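Local coordinates for protein sulfur oxygenase/reductase (Halothiobacillus neapolitanus, PDB 6QPA) that probably oxidises and disproportionates elemental sulfur with dioxygen at a mononuclear iron site inside a 24-subunit assembly, at residues W115-E120 with M199-S205; F42-L48 with M76-W82; I162-M168 with L290-Y296; V85-E90 with V239-P244. All coordinates share one frame; numbering follows the deposited sequence.

Contact 1. Residues W115-E120 with M199-S205; sequences WEPYFE and MKQFGVS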
# COMPACT_ATOMS: atom_id res chain seq x y z
N TRP A 115 -41.87 -36.17 -5.86
CA TRP A 115 -42.68 -37.31 -5.44
C TRP A 115 -43.91 -36.70 -4.80
O TRP A 115 -43.79 -35.87 -3.90
CB TRP A 115 -41.90 -38.20 -4.47
CG TRP A 115 -42.58 -39.48 -4.08
CD1 TRP A 115 -43.00 -39.83 -2.83
CD2 TRP A 115 -42.88 -40.60 -4.94
NE1 TRP A 115 -43.54 -41.10 -2.85
CE2 TRP A 115 -43.49 -41.59 -4.14
CE3 TRP A 115 -42.69 -40.86 -6.31
CZ2 TRP A 115 -43.90 -42.82 -4.65
CZ3 TRP A 115 -43.13 -42.08 -6.83
CH2 TRP A 115 -43.72 -43.05 -6.00
N GLU A 116 -45.10 -37.06 -5.30
CA GLU A 116 -46.32 -36.36 -4.90
C GLU A 116 -47.34 -37.33 -4.32
O GLU A 116 -48.25 -37.79 -5.04
CB GLU A 116 -46.93 -35.58 -6.06
CG GLU A 116 -47.98 -34.59 -5.58
CD GLU A 116 -48.65 -33.84 -6.71
OE1 GLU A 116 -48.90 -34.47 -7.75
OE2 GLU A 116 -48.93 -32.64 -6.54
N PRO A 117 -47.23 -37.66 -3.04
CA PRO A 117 -48.24 -38.53 -2.41
C PRO A 117 -49.50 -37.75 -2.05
O PRO A 117 -49.49 -36.53 -1.88
CB PRO A 117 -47.53 -39.03 -1.13
CG PRO A 117 -46.09 -38.53 -1.23
CD PRO A 117 -46.14 -37.33 -2.10
N TYR A 118 -50.58 -38.50 -1.93
CA TYR A 118 -51.87 -38.00 -1.48
C TYR A 118 -52.06 -38.26 0.01
O TYR A 118 -51.70 -39.34 0.52
CB TYR A 118 -53.01 -38.68 -2.25
CG TYR A 118 -53.20 -38.23 -3.68
CD1 TYR A 118 -53.80 -37.00 -3.96
CD2 TYR A 118 -52.85 -39.05 -4.76
CE1 TYR A 118 -54.03 -36.58 -5.27
CE2 TYR A 118 -53.07 -38.63 -6.08
CZ TYR A 118 -53.66 -37.40 -6.32
OH TYR A 118 -53.90 -36.96 -7.59
N PHE A 119 -52.62 -37.28 0.73
CA PHE A 119 -52.79 -37.36 2.17
C PHE A 119 -54.22 -37.09 2.57
O PHE A 119 -54.88 -36.17 2.07
CB PHE A 119 -51.86 -36.39 2.91
CG PHE A 119 -50.42 -36.76 2.80
CD1 PHE A 119 -49.70 -36.38 1.69
CD2 PHE A 119 -49.82 -37.54 3.76
CE1 PHE A 119 -48.38 -36.75 1.55
CE2 PHE A 119 -48.50 -37.92 3.64
CZ PHE A 119 -47.78 -37.52 2.52
N GLU A 120 -54.68 -37.89 3.51
CA GLU A 120 -55.93 -37.67 4.19
C GLU A 120 -55.68 -36.86 5.46
O GLU A 120 -54.71 -37.10 6.18
CB GLU A 120 -56.58 -39.01 4.52
CG GLU A 120 -57.71 -38.93 5.51
CD GLU A 120 -58.18 -40.30 5.98
OE1 GLU A 120 -57.74 -41.33 5.42
OE2 GLU A 120 -59.01 -40.33 6.91
N MET A 199 -51.72 -35.99 8.97
CA MET A 199 -51.94 -36.36 7.58
C MET A 199 -51.44 -37.78 7.36
O MET A 199 -50.29 -38.09 7.70
CB MET A 199 -51.20 -35.41 6.65
CG MET A 199 -51.64 -33.97 6.76
SD MET A 199 -50.80 -32.87 5.58
CE MET A 199 -49.14 -32.91 6.24
N LYS A 200 -52.28 -38.60 6.72
CA LYS A 200 -52.01 -40.02 6.49
C LYS A 200 -51.86 -40.25 5.00
O LYS A 200 -52.79 -39.95 4.24
CB LYS A 200 -53.15 -40.88 7.04
CG LYS A 200 -52.95 -42.39 6.90
CD LYS A 200 -54.24 -43.12 7.24
CE LYS A 200 -54.08 -44.63 7.17
NZ LYS A 200 -55.46 -45.21 7.32
N GLN A 201 -50.73 -40.79 4.57
CA GLN A 201 -50.53 -41.08 3.15
C GLN A 201 -51.36 -42.29 2.74
O GLN A 201 -51.27 -43.35 3.37
CB GLN A 201 -49.05 -41.34 2.85
CG GLN A 201 -48.86 -41.72 1.37
CD GLN A 201 -47.46 -42.19 1.00
OE1 GLN A 201 -47.32 -43.06 0.14
NE2 GLN A 201 -46.42 -41.62 1.64
N PHE A 202 -52.18 -42.15 1.69
CA PHE A 202 -52.97 -43.28 1.20
C PHE A 202 -52.77 -43.54 -0.29
O PHE A 202 -53.43 -44.42 -0.83
CB PHE A 202 -54.48 -43.08 1.50
CG PHE A 202 -55.12 -41.94 0.73
CD1 PHE A 202 -55.08 -40.63 1.22
CD2 PHE A 202 -55.78 -42.17 -0.47
CE1 PHE A 202 -55.67 -39.58 0.52
CE2 PHE A 202 -56.37 -41.12 -1.18
CZ PHE A 202 -56.31 -39.82 -0.69
N GLY A 203 -51.87 -42.83 -0.96
CA GLY A 203 -51.60 -43.09 -2.36
C GLY A 203 -50.65 -42.05 -2.90
O GLY A 203 -50.26 -41.10 -2.20
N VAL A 204 -50.27 -42.23 -4.18
CA VAL A 204 -49.32 -41.34 -4.86
C VAL A 204 -49.83 -41.03 -6.26
O VAL A 204 -50.38 -41.90 -6.93
CB VAL A 204 -47.90 -41.95 -4.94
CG1 VAL A 204 -46.94 -40.98 -5.65
CG2 VAL A 204 -47.38 -42.26 -3.53
N SER A 205 -49.64 -39.78 -6.70
CA SER A 205 -49.97 -39.41 -8.07
C SER A 205 -48.80 -39.75 -8.98
O SER A 205 -47.68 -39.29 -8.75
CB SER A 205 -50.32 -37.92 -8.17
OG SER A 205 -50.52 -37.57 -9.53
O HOH W 1 -44.96 -43.21 -1.28
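Strands 117-120 and 199-204 run antiparallel, their axes 4.3 Å apart at closest approach and at 153°, joined by backbone hydrogen bonds that include the reciprocal pair between Glu120 and Lys200; just past the strand ends Ser205 N adds a bond to Glu116 O (2.9 Å). Val204 lays CG1 over one face of the Trp115 indole, 3.7 Å from the centroid of its six-membered ring. The tryptophan torsion that puts CG anti to the backbone N (chi1 -174°) carries the ring there, and the branched valine is compact enough to press one methyl on the indole while CG2 reaches CZ2. At the rim of the same indole, NE1 donates to a water that in turn donates to Gln201 OE1, so a buried N-H and an amide oxygen are both served; OE1 also accepts from Gln248 N. Beyond Pro117, the Phe119 ring lies against Gln201, CE2 being 3.6 Å from Gln201 CB. Across the sheet Tyr118 CB sits above the face of Phe202, whose edge meets the backbone between Phe119 and Glu120. Gly203 C lies at the edge of the Tyr118 ring, and CE2 of that ring is 3.5 Å from Ser205 CB. The phenol hydroxyl bonds to Glu89 and to the iron ligand His88, a second-shell link, while Glu116 OE2 binds the iron together with His88 and His92. Strand 7-15 flanks 110-125, strand 251-259 borders 193-204, Val85 of helix 85-94 and Pro243 pack on Tyr118 and Phe202, and Trp166 and Lys292 of a second subunit reach the Trp115 ring.

Contact 2. Residues F42-L48 with M76-W82; sequences FLGFEQL and MFQYTVW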
# COMPACT_ATOMS: atom_id res chain seq x y z
N PHE A 42 -60.03 -27.18 -6.91
CA PHE A 42 -58.83 -26.68 -6.25
C PHE A 42 -59.19 -25.73 -5.12
O PHE A 42 -59.92 -24.76 -5.32
CB PHE A 42 -57.93 -25.96 -7.24
CG PHE A 42 -56.73 -25.31 -6.61
CD1 PHE A 42 -55.70 -26.07 -6.09
CD2 PHE A 42 -56.64 -23.92 -6.54
CE1 PHE A 42 -54.59 -25.47 -5.51
CE2 PHE A 42 -55.53 -23.31 -5.95
CZ PHE A 42 -54.50 -24.09 -5.44
N LEU A 43 -58.68 -26.02 -3.92
CA LEU A 43 -59.07 -25.30 -2.72
C LEU A 43 -57.98 -24.41 -2.11
O LEU A 43 -58.31 -23.50 -1.35
CB LEU A 43 -59.55 -26.29 -1.65
CG LEU A 43 -60.65 -27.25 -2.08
CD1 LEU A 43 -60.97 -28.25 -0.95
CD2 LEU A 43 -61.89 -26.46 -2.48
N GLY A 44 -56.72 -24.63 -2.44
CA GLY A 44 -55.66 -23.81 -1.89
C GLY A 44 -54.33 -24.53 -1.95
O GLY A 44 -54.22 -25.65 -2.45
N PHE A 45 -53.30 -23.84 -1.46
CA PHE A 45 -51.96 -24.38 -1.54
C PHE A 45 -51.07 -23.79 -0.44
O PHE A 45 -51.39 -22.77 0.17
CB PHE A 45 -51.34 -24.17 -2.93
CG PHE A 45 -50.97 -22.75 -3.23
CD1 PHE A 45 -49.73 -22.24 -2.85
CD2 PHE A 45 -51.85 -21.92 -3.92
CE1 PHE A 45 -49.37 -20.91 -3.13
CE2 PHE A 45 -51.49 -20.58 -4.22
CZ PHE A 45 -50.26 -20.08 -3.82
N GLU A 46 -49.95 -24.48 -0.20
CA GLU A 46 -48.90 -24.05 0.72
C GLU A 46 -47.58 -24.32 0.04
O GLU A 46 -47.31 -25.45 -0.35
CB GLU A 46 -48.95 -24.82 2.05
CG GLU A 46 -50.27 -24.82 2.75
CD GLU A 46 -50.48 -23.57 3.58
OE1 GLU A 46 -49.52 -22.79 3.69
OE2 GLU A 46 -51.59 -23.36 4.10
N GLN A 47 -46.77 -23.29 -0.15
CA GLN A 47 -45.42 -23.46 -0.67
C GLN A 47 -44.45 -23.39 0.51
O GLN A 47 -44.28 -22.33 1.14
CB GLN A 47 -45.08 -22.42 -1.75
CG GLN A 47 -43.77 -22.74 -2.49
CD GLN A 47 -43.36 -21.65 -3.48
OE1 GLN A 47 -43.32 -20.47 -3.14
NE2 GLN A 47 -43.03 -22.06 -4.71
N LEU A 48 -43.83 -24.52 0.83
CA LEU A 48 -42.99 -24.63 2.01
C LEU A 48 -41.54 -24.85 1.57
O LEU A 48 -41.26 -25.77 0.81
CB LEU A 48 -43.45 -25.79 2.89
CG LEU A 48 -44.90 -25.80 3.36
CD1 LEU A 48 -45.19 -27.07 4.16
CD2 LEU A 48 -45.18 -24.58 4.22
N MET A 76 -38.39 -28.80 -0.62
CA MET A 76 -39.41 -27.86 -1.09
C MET A 76 -40.69 -28.66 -1.22
O MET A 76 -40.77 -29.57 -2.05
CB MET A 76 -39.02 -27.21 -2.40
CG MET A 76 -39.48 -25.77 -2.50
SD MET A 76 -40.95 -25.68 -3.49
CE MET A 76 -40.22 -25.93 -5.13
N PHE A 77 -41.67 -28.36 -0.37
CA PHE A 77 -42.94 -29.08 -0.33
C PHE A 77 -44.03 -28.13 -0.77
O PHE A 77 -44.19 -27.06 -0.19
CB PHE A 77 -43.28 -29.58 1.08
CG PHE A 77 -42.49 -30.78 1.53
CD1 PHE A 77 -41.30 -31.13 0.93
CD2 PHE A 77 -42.96 -31.55 2.59
CE1 PHE A 77 -40.57 -32.22 1.38
CE2 PHE A 77 -42.26 -32.66 3.04
CZ PHE A 77 -41.05 -32.99 2.43
N GLN A 78 -44.81 -28.53 -1.76
CA GLN A 78 -45.95 -27.74 -2.20
C GLN A 78 -47.21 -28.52 -1.87
O GLN A 78 -47.45 -29.58 -2.43
CB GLN A 78 -45.85 -27.41 -3.70
CG GLN A 78 -44.74 -26.41 -4.05
CD GLN A 78 -44.55 -26.19 -5.57
OE1 GLN A 78 -44.57 -27.14 -6.35
NE2 GLN A 78 -44.36 -24.94 -5.97
N TYR A 79 -47.99 -28.02 -0.91
CA TYR A 79 -49.32 -28.57 -0.69
C TYR A 79 -50.25 -28.03 -1.75
O TYR A 79 -50.33 -26.81 -1.92
CB TYR A 79 -49.92 -28.19 0.67
CG TYR A 79 -49.25 -28.69 1.92
CD1 TYR A 79 -47.95 -29.19 1.90
CD2 TYR A 79 -49.92 -28.62 3.13
CE1 TYR A 79 -47.35 -29.61 3.07
CE2 TYR A 79 -49.33 -29.05 4.30
CZ TYR A 79 -48.05 -29.54 4.27
OH TYR A 79 -47.47 -29.96 5.46
N THR A 80 -51.00 -28.89 -2.41
CA THR A 80 -52.19 -28.46 -3.12
C THR A 80 -53.37 -29.21 -2.53
O THR A 80 -53.27 -30.40 -2.23
CB THR A 80 -52.12 -28.67 -4.65
OG1 THR A 80 -51.82 -30.04 -4.93
CG2 THR A 80 -51.02 -27.76 -5.27
N VAL A 81 -54.45 -28.48 -2.29
CA VAL A 81 -55.59 -28.97 -1.52
C VAL A 81 -56.80 -29.07 -2.45
O VAL A 81 -57.08 -28.15 -3.23
CB VAL A 81 -55.84 -28.04 -0.33
CG1 VAL A 81 -56.93 -28.60 0.59
CG2 VAL A 81 -54.49 -27.83 0.43
N TRP A 82 -57.50 -30.21 -2.38
CA TRP A 82 -58.46 -30.62 -3.40
C TRP A 82 -59.72 -31.16 -2.77
O TRP A 82 -59.69 -31.78 -1.70
CB TRP A 82 -57.86 -31.72 -4.31
CG TRP A 82 -56.64 -31.24 -4.99
CD1 TRP A 82 -55.35 -31.37 -4.55
CD2 TRP A 82 -56.59 -30.50 -6.20
NE1 TRP A 82 -54.50 -30.77 -5.44
CE2 TRP A 82 -55.23 -30.22 -6.46
CE3 TRP A 82 -57.56 -30.06 -7.11
CZ2 TRP A 82 -54.82 -29.51 -7.60
CZ3 TRP A 82 -57.15 -29.35 -8.24
CH2 TRP A 82 -55.79 -29.10 -8.47
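Phe42 turns the edge of its ring toward one face of the Trp82 indole, the planes 62° apart and the centroid of the six-membered ring 5.3 Å from that of Phe42, while Phe42 CB comes within 3.6 Å of Trp82 CZ3. The backbone N of Gly44 stands over the centre of a face of Phe42, and Thr80 CB lies at its edge. At the indole's own edge NE1 donates in the ring plane to Thr80 OG1 (2.8 Å), a bond that restrains the turn of the indole. Tyr79 occupies the other side of the sheet: Leu48 CD1 touches CE1 at 3.5 Å and the aliphatic part of Glu46 passes CD2, while the phenol hydroxyl bonds to His256. Gln47 and Gln78 run side by side with nearly parallel amides. Their NE2 atoms are neighbours without bonding, since both are donors. Six backbone bonds, including Leu48 N to Phe77 O (2.8 Å), hold the register, and Gly44 suits backbone angles at which a CB would strike the preceding carbonyl. This antiparallel pairing, extended by strands 7-15 and 290-305, belongs to a curled antiparallel sheet, consistent with the dimeric alpha-beta barrel clan, with Thr80 and Trp82 bordering the iron site.

Contact 3. Residues I162-M168 with L290-Y296; sequences IGDHWVM and LDKGPYY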
# COMPACT_ATOMS: atom_id res chain seq x y z
N ILE A 162 -42.82 -30.34 9.97
CA ILE A 162 -43.45 -31.59 9.53
C ILE A 162 -42.70 -32.77 10.15
O ILE A 162 -41.50 -32.94 9.90
CB ILE A 162 -43.48 -31.72 8.00
CG1 ILE A 162 -44.21 -30.52 7.37
CG2 ILE A 162 -44.18 -33.05 7.61
CD1 ILE A 162 -44.24 -30.57 5.84
N GLY A 163 -43.41 -33.56 10.95
CA GLY A 163 -42.84 -34.74 11.56
C GLY A 163 -43.18 -36.00 10.78
O GLY A 163 -44.35 -36.34 10.62
N ASP A 164 -42.14 -36.68 10.29
CA ASP A 164 -42.30 -37.88 9.48
C ASP A 164 -42.36 -39.12 10.39
O ASP A 164 -41.42 -39.39 11.15
CB ASP A 164 -41.13 -37.98 8.49
CG ASP A 164 -41.42 -38.96 7.36
OD1 ASP A 164 -42.33 -39.79 7.52
OD2 ASP A 164 -40.76 -38.89 6.31
N HIS A 165 -43.45 -39.87 10.30
CA HIS A 165 -43.64 -41.06 11.11
C HIS A 165 -44.02 -42.22 10.20
O HIS A 165 -44.92 -42.08 9.37
CB HIS A 165 -44.75 -40.88 12.15
CG HIS A 165 -44.55 -39.72 13.07
ND1 HIS A 165 -44.69 -38.41 12.67
CD2 HIS A 165 -44.25 -39.68 14.39
CE1 HIS A 165 -44.47 -37.60 13.69
NE2 HIS A 165 -44.20 -38.35 14.75
N TRP A 166 -43.34 -43.36 10.35
CA TRP A 166 -43.79 -44.61 9.76
C TRP A 166 -44.33 -45.48 10.88
O TRP A 166 -43.61 -45.80 11.83
CB TRP A 166 -42.66 -45.35 9.03
CG TRP A 166 -42.05 -44.65 7.86
CD1 TRP A 166 -42.20 -43.33 7.50
CD2 TRP A 166 -41.17 -45.23 6.89
NE1 TRP A 166 -41.46 -43.07 6.37
CE2 TRP A 166 -40.82 -44.22 5.98
CE3 TRP A 166 -40.65 -46.52 6.71
CZ2 TRP A 166 -39.98 -44.45 4.89
CZ3 TRP A 166 -39.81 -46.75 5.64
CH2 TRP A 166 -39.47 -45.71 4.75
N VAL A 167 -45.60 -45.90 10.74
CA VAL A 167 -46.34 -46.55 11.81
C VAL A 167 -46.36 -48.05 11.59
O VAL A 167 -46.50 -48.52 10.45
CB VAL A 167 -47.77 -45.97 11.91
CG1 VAL A 167 -48.65 -46.80 12.86
CG2 VAL A 167 -47.70 -44.51 12.39
N MET A 168 -46.16 -48.82 12.68
CA MET A 168 -46.20 -50.28 12.62
C MET A 168 -47.55 -50.76 12.10
O MET A 168 -48.60 -50.22 12.46
CB MET A 168 -45.95 -50.90 13.99
CG MET A 168 -44.60 -50.48 14.57
SD MET A 168 -44.48 -50.83 16.34
CE MET A 168 -44.43 -52.63 16.34
N LEU A 290 -44.24 -46.81 16.26
CA LEU A 290 -43.48 -46.38 15.10
C LEU A 290 -42.49 -47.44 14.65
O LEU A 290 -41.80 -48.05 15.47
CB LEU A 290 -42.72 -45.10 15.39
CG LEU A 290 -43.56 -43.90 15.79
CD1 LEU A 290 -42.61 -42.68 15.96
CD2 LEU A 290 -44.63 -43.63 14.74
N ASP A 291 -42.42 -47.64 13.34
CA ASP A 291 -41.26 -48.28 12.73
C ASP A 291 -40.13 -47.30 12.48
O ASP A 291 -38.96 -47.68 12.50
CB ASP A 291 -41.65 -48.94 11.41
CG ASP A 291 -42.24 -50.31 11.61
OD1 ASP A 291 -41.82 -50.99 12.55
OD2 ASP A 291 -43.13 -50.69 10.83
N LYS A 292 -40.47 -46.05 12.19
CA LYS A 292 -39.46 -45.08 11.82
C LYS A 292 -39.86 -43.70 12.33
O LYS A 292 -41.03 -43.33 12.27
CB LYS A 292 -39.27 -45.04 10.30
CG LYS A 292 -38.12 -44.15 9.82
CD LYS A 292 -37.90 -44.29 8.31
CE LYS A 292 -36.62 -43.57 7.88
NZ LYS A 292 -36.36 -43.82 6.45
N GLY A 293 -38.88 -42.94 12.79
CA GLY A 293 -39.13 -41.59 13.22
C GLY A 293 -39.25 -41.48 14.73
O GLY A 293 -38.95 -42.42 15.47
N PRO A 294 -39.71 -40.31 15.21
CA PRO A 294 -40.09 -39.17 14.36
C PRO A 294 -38.89 -38.38 13.84
O PRO A 294 -37.83 -38.39 14.46
CB PRO A 294 -40.92 -38.29 15.30
CG PRO A 294 -40.43 -38.63 16.67
CD PRO A 294 -39.93 -40.04 16.64
N TYR A 295 -39.06 -37.74 12.68
CA TYR A 295 -38.06 -36.84 12.11
C TYR A 295 -38.78 -35.54 11.74
O TYR A 295 -39.76 -35.57 10.98
CB TYR A 295 -37.38 -37.46 10.89
CG TYR A 295 -36.23 -36.63 10.33
CD1 TYR A 295 -34.98 -36.63 10.95
CD2 TYR A 295 -36.38 -35.88 9.16
CE1 TYR A 295 -33.92 -35.89 10.43
CE2 TYR A 295 -35.33 -35.15 8.64
CZ TYR A 295 -34.10 -35.15 9.27
OH TYR A 295 -33.07 -34.42 8.73
N TYR A 296 -38.31 -34.42 12.27
CA TYR A 296 -38.99 -33.14 12.10
C TYR A 296 -38.16 -32.23 11.20
O TYR A 296 -37.02 -31.88 11.55
CB TYR A 296 -39.22 -32.50 13.46
CG TYR A 296 -40.45 -33.08 14.16
CD1 TYR A 296 -41.71 -32.59 13.87
CD2 TYR A 296 -40.34 -34.12 15.06
CE1 TYR A 296 -42.83 -33.09 14.47
CE2 TYR A 296 -41.48 -34.64 15.67
CZ TYR A 296 -42.73 -34.11 15.36
OH TYR A 296 -43.90 -34.59 15.92
O HOH W 2 -43.82 -37.01 17.07
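Tyr296 packs one face of its ring onto Gly163, whose CA lies 3.6 Å from the ring centroid; a side chain on Gly163 would collide with that ring, so glycine is what fits here. This is the tight part of the contact. Next to it His165 directs its edge at the face of Tyr296 in an offset edge-to-face pair, the planes 87° apart, and Pro294 CB comes within 3.3 Å of His165 NE2. The imidazole sits beside the backbone N (chi1 -56°), a rotation that brings NE2 to a water, in the ring plane, shared with Tyr296 OH. Leu290 CD1 lies at the edge of the imidazole, 3.8 Å from His165 CD2, an apolar branch suited to the buried ring. On the opposite face of the pairing Trp166 and Lys292 are partly exposed, although the lysine still lies close along the indole. Fully extended, it sets CD over the centre of the six-membered ring at 3.7 Å and NZ over the same face at 4.3 Å from the centroid, a cation-pi contact. Beyond Trp166 the register slips by one residue: Asp291 and Lys292 both face Trp166 in a classic beta bulge, and Trp166 O accepts from Asp291 N (2.7 Å) and Lys292 N. Gly293 precedes a cis peptide bond to Pro294. Lys292 also meets Trp115 of a second subunit, and Asp291 OD1 bonds there to Tyr235. The chemistry thus implies two roles for one strand end: aromatic packing on the Gly163-Tyr296 side, and a lysine ammonium shared between indoles of two subunits at the interface.

Contact 4. Residues V85-E90 with V239-P244; sequences VHSHEE and VHDKPP. With SO4 (sulfate ion), chain Z.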
# COMPACT_ATOMS: atom_id res chain seq x y z
N VAL A 85 -59.38 -36.69 -4.99
CA VAL A 85 -58.26 -37.12 -5.82
C VAL A 85 -58.54 -36.82 -7.29
O VAL A 85 -57.68 -36.30 -8.00
CB VAL A 85 -57.98 -38.61 -5.59
CG1 VAL A 85 -57.08 -39.19 -6.69
CG2 VAL A 85 -57.36 -38.83 -4.23
N HIS A 86 -59.77 -37.10 -7.74
CA HIS A 86 -60.09 -36.96 -9.16
C HIS A 86 -59.86 -35.54 -9.64
O HIS A 86 -59.41 -35.33 -10.77
CB HIS A 86 -61.54 -37.35 -9.44
CG HIS A 86 -61.91 -37.23 -10.90
ND1 HIS A 86 -62.47 -36.09 -11.43
CD2 HIS A 86 -61.74 -38.08 -11.94
CE1 HIS A 86 -62.67 -36.25 -12.72
NE2 HIS A 86 -62.24 -37.46 -13.06
N SER A 87 -60.18 -34.55 -8.80
CA SER A 87 -59.99 -33.17 -9.20
C SER A 87 -58.52 -32.88 -9.48
O SER A 87 -58.19 -32.23 -10.48
CB SER A 87 -60.55 -32.23 -8.14
OG SER A 87 -61.96 -32.42 -8.06
N HIS A 88 -57.63 -33.37 -8.62
CA HIS A 88 -56.21 -33.14 -8.85
C HIS A 88 -55.74 -33.84 -10.11
O HIS A 88 -55.03 -33.25 -10.94
CB HIS A 88 -55.42 -33.59 -7.63
CG HIS A 88 -53.93 -33.41 -7.76
ND1 HIS A 88 -53.06 -34.48 -7.80
CD2 HIS A 88 -53.17 -32.30 -7.87
CE1 HIS A 88 -51.82 -34.03 -7.91
NE2 HIS A 88 -51.86 -32.71 -7.94
N GLU A 89 -56.12 -35.11 -10.29
CA GLU A 89 -55.70 -35.86 -11.47
C GLU A 89 -56.25 -35.23 -12.74
O GLU A 89 -55.58 -35.22 -13.78
CB GLU A 89 -56.16 -37.31 -11.36
CG GLU A 89 -55.47 -38.10 -10.24
CD GLU A 89 -53.99 -38.32 -10.51
OE1 GLU A 89 -53.61 -38.51 -11.69
OE2 GLU A 89 -53.19 -38.29 -9.55
N GLU A 90 -57.47 -34.72 -12.69
CA GLU A 90 -58.06 -34.11 -13.87
C GLU A 90 -57.35 -32.81 -14.22
O GLU A 90 -57.06 -32.54 -15.40
CB GLU A 90 -59.54 -33.87 -13.63
CG GLU A 90 -60.25 -33.35 -14.83
CD GLU A 90 -61.74 -33.31 -14.62
OE1 GLU A 90 -62.19 -32.57 -13.72
OE2 GLU A 90 -62.46 -34.05 -15.34
N VAL A 239 -57.83 -40.68 -16.45
CA VAL A 239 -57.86 -39.81 -15.28
C VAL A 239 -58.42 -40.63 -14.12
O VAL A 239 -59.57 -41.08 -14.17
CB VAL A 239 -58.72 -38.56 -15.54
CG1 VAL A 239 -58.78 -37.68 -14.30
CG2 VAL A 239 -58.22 -37.81 -16.76
N HIS A 240 -57.61 -40.83 -13.09
CA HIS A 240 -57.98 -41.72 -12.00
C HIS A 240 -58.84 -41.03 -10.94
O HIS A 240 -58.67 -39.85 -10.65
CB HIS A 240 -56.72 -42.28 -11.35
CG HIS A 240 -56.05 -43.31 -12.18
ND1 HIS A 240 -55.25 -43.00 -13.26
CD2 HIS A 240 -56.08 -44.66 -12.12
CE1 HIS A 240 -54.81 -44.11 -13.83
NE2 HIS A 240 -55.30 -45.13 -13.15
N ASP A 241 -59.78 -41.81 -10.39
CA ASP A 241 -60.58 -41.44 -9.23
C ASP A 241 -59.85 -41.71 -7.92
O ASP A 241 -60.13 -41.07 -6.90
CB ASP A 241 -61.87 -42.26 -9.21
CG ASP A 241 -62.91 -41.73 -10.13
OD1 ASP A 241 -62.76 -40.60 -10.64
OD2 ASP A 241 -63.89 -42.46 -10.36
N LYS A 242 -58.97 -42.71 -7.92
CA LYS A 242 -58.16 -43.12 -6.79
C LYS A 242 -56.70 -43.02 -7.19
O LYS A 242 -56.38 -43.14 -8.37
CB LYS A 242 -58.50 -44.56 -6.39
CG LYS A 242 -59.93 -44.74 -5.93
CD LYS A 242 -60.25 -46.19 -5.63
CE LYS A 242 -61.69 -46.35 -5.15
NZ LYS A 242 -62.02 -47.78 -4.86
N PRO A 243 -55.79 -42.80 -6.25
CA PRO A 243 -54.37 -42.71 -6.61
C PRO A 243 -53.95 -43.94 -7.39
O PRO A 243 -54.33 -45.06 -7.02
CB PRO A 243 -53.66 -42.64 -5.24
CG PRO A 243 -54.72 -42.05 -4.31
CD PRO A 243 -56.01 -42.63 -4.79
N PRO A 244 -53.25 -43.76 -8.51
CA PRO A 244 -52.77 -44.95 -9.25
C PRO A 244 -51.73 -45.74 -8.47
O PRO A 244 -51.75 -46.97 -8.47
CB PRO A 244 -52.14 -44.35 -10.52
CG PRO A 244 -52.38 -42.87 -10.45
CD PRO A 244 -52.73 -42.50 -9.08
S SO4 Z . -59.80 -45.43 -10.64
O1 SO4 Z . -59.14 -46.33 -11.59
O2 SO4 Z . -58.77 -44.87 -9.76
O3 SO4 Z . -60.45 -44.35 -11.36
O4 SO4 Z . -60.79 -46.15 -9.83
O HOH W 3 -61.58 -38.99 -6.52
O HOH W 4 -54.45 -40.24 -13.57
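Val85, His86 and Glu89 of the first turns of helix 85-94 meet the irregular chain 239-244; this is the helix whose HExxH pattern supplies the iron ligands His88 and His92. Apolar packing comes first. Val85 sets CG1 4.1 Å from Pro243 CD, and Val239 CG1 meets Glu90 CB (3.9 Å) and Glu89 CB, a branched side chain lying against the aliphatic roots of two glutamates. Polar contacts between the segments run through water. One water accepts from His86 N and donates to Asp241 O (2.6 Å), serving an N-H in the first turn of the helix. A second donates to Glu89 OE1 (2.7 Å) and lies in the ring plane of His240, near ND1; Glu89 OE2 turns the other way, to Tyr118 and Ser205. A bend at chi2 (-67°) turns the carboxylate so that its two oxygens face different partners. His86 and Asp241 run side by side, ring and carboxylate planes 65° apart. A CA-H...O contact joins His86 CA to His240 O (3.5 Å). The bound anion, a sulfate probably from the crystallisation liquor, accepts hydrogen bonds from two consecutive backbone amides: Asp241 N gives a nearly straight bond to O3 at 171°, and Lys242 N reaches sulfate O2 at 2.8 Å.

Overall arrangement
From the N terminus, contact 2 closes first, pairing strand 42-53 with 74-82 across 27 residues that hold no helix. The chain then enters helix 85-94, the first half of contact 4, whose other half comes about 150 residues later; within that span contact 1 opens and closes, joining strands 110-125 and 193-204. Contact 3 crosses both: its strand 159-167 lies between the halves of contact 1 and its partner 290-305 follows contact 4. Contacts 1, 2 and 3 all belong to one curled sheet, contact 2 touching contact 3 through Ile162. Contact 4 ties the helix and a loop to contact 1 through Tyr118, and Trp82 of contact 2 packs on His88.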